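Local coordinates for protein ribose 5-phosphate isomerase (Giardia lamblia, PDB 3S5P) that probably interconverts ribose 5-phosphate and ribulose 5-phosphate in the pentose phosphate pathway, at residues R130-P134 with E135-S139. Numbering follows the deposited sequence.
Sequences RTTGP and EVAAS
Gly133 and Ala137 make the first turn of helix 134-146, with Gly133 as N-cap and Pro134 as the first helical residue. The turn links strand 124-128 to this helix in the parallel-sheet alpha/beta fold of the RpiB family. Ala137 N gives its hydrogen to Gly133 O at 2.9 Å. One residue on, Ala138 N reaches Pro134 O at 3.0 Å. Pro134 has no amide hydrogen, and its phi of -57° already suits a helix.

The close-packed side holds the small groups. Ala137 CB lies 3.4 Å from Gly133 O, and Ala138 CB rests near Pro134 O; both alanines are buried, Ala137 on Leu35 and Ala138 on Arg42 of helix 33-45. Pro134 and Glu135 are largely exposed, though both touch Phe38 of that helix. The Glu135 chain bends at chi2 (-61°), and OE2 forms a salt bridge with Arg42.

Around the turn, Thr132 and exposed Val136 meet more loosely, their side chains crossing at about a right angle. The Thr132 methyl meets mainly Val136 CG1, with Val136 CB and the backbone N of Ala137 a little farther off. Thr132 is twisted to a chi1 of -31°, which sets CG2 against Val136 while OG1 hydrogen-bonds Gly128 O. Farther back in the loop, Arg130 packs on Tyr111 and Thr131 on Asp112, both of the second subunit. The closest side-chain approach from loop to helix between Thr132 and Val136 is CG2 to CG1, 3.8 Å.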
# COMPACT_ATOMS: atom_id res chain seq x y z
N ARG A 130 12.25 8.03 -3.23
CA ARG A 130 12.02 9.45 -3.48
C ARG A 130 11.19 10.09 -2.36
O ARG A 130 11.09 11.31 -2.29
CB ARG A 130 11.25 9.65 -4.78
CG ARG A 130 11.92 9.22 -6.06
CD ARG A 130 10.99 9.61 -7.24
NE ARG A 130 11.42 9.07 -8.53
CZ ARG A 130 11.88 9.82 -9.54
NH1 ARG A 130 11.99 11.15 -9.41
NH2 ARG A 130 12.25 9.25 -10.68
N THR A 131 10.57 9.27 -1.52
CA THR A 131 9.59 9.79 -0.53
C THR A 131 10.00 9.51 0.91
O THR A 131 9.52 10.16 1.82
CB THR A 131 8.17 9.20 -0.75
OG1 THR A 131 8.20 7.77 -0.63
CG2 THR A 131 7.60 9.63 -2.10
N THR A 132 10.90 8.55 1.10
CA THR A 132 11.28 8.10 2.44
C THR A 132 12.75 8.26 2.67
O THR A 132 13.55 7.85 1.82
CB THR A 132 10.94 6.62 2.66
OG1 THR A 132 9.78 6.30 1.89
CG2 THR A 132 10.65 6.35 4.13
N GLY A 133 13.10 8.86 3.80
CA GLY A 133 14.47 9.11 4.18
C GLY A 133 15.14 7.83 4.58
O GLY A 133 14.49 6.91 5.06
N PRO A 134 16.47 7.76 4.39
CA PRO A 134 17.18 6.51 4.64
C PRO A 134 17.02 5.94 6.08
O PRO A 134 16.94 4.74 6.24
CB PRO A 134 18.66 6.85 4.36
CG PRO A 134 18.65 8.18 3.66
CD PRO A 134 17.37 8.87 4.00
N GLU A 135 16.97 6.79 7.09
CA GLU A 135 16.89 6.31 8.47
C GLU A 135 15.50 5.82 8.80
O GLU A 135 15.34 4.84 9.50
CB GLU A 135 17.41 7.33 9.50
CG GLU A 135 18.91 7.61 9.43
CD GLU A 135 19.80 6.39 9.70
OE1 GLU A 135 19.33 5.36 10.18
OE2 GLU A 135 21.01 6.46 9.42
N VAL A 136 14.49 6.47 8.26
CA VAL A 136 13.10 6.01 8.42
C VAL A 136 12.89 4.71 7.65
O VAL A 136 12.20 3.81 8.13
CB VAL A 136 12.08 7.11 7.99
CG1 VAL A 136 10.64 6.59 7.94
CG2 VAL A 136 12.16 8.29 8.92
N ALA A 137 13.48 4.60 6.47
CA ALA A 137 13.37 3.39 5.67
C ALA A 137 14.02 2.22 6.42
O ALA A 137 13.50 1.11 6.42
CB ALA A 137 14.03 3.59 4.31
N ALA A 138 15.17 2.46 7.05
CA ALA A 138 15.84 1.39 7.83
C ALA A 138 15.03 1.00 9.06
O ALA A 138 15.01 -0.16 9.45
CB ALA A 138 17.28 1.81 8.23
N SER A 139 14.33 1.94 9.68
CA SER A 139 13.60 1.55 10.91
C SER A 139 12.29 0.86 10.59
O SER A 139 11.83 0.06 11.38
CB SER A 139 13.44 2.70 11.91
OG SER A 139 12.41 3.57 11.56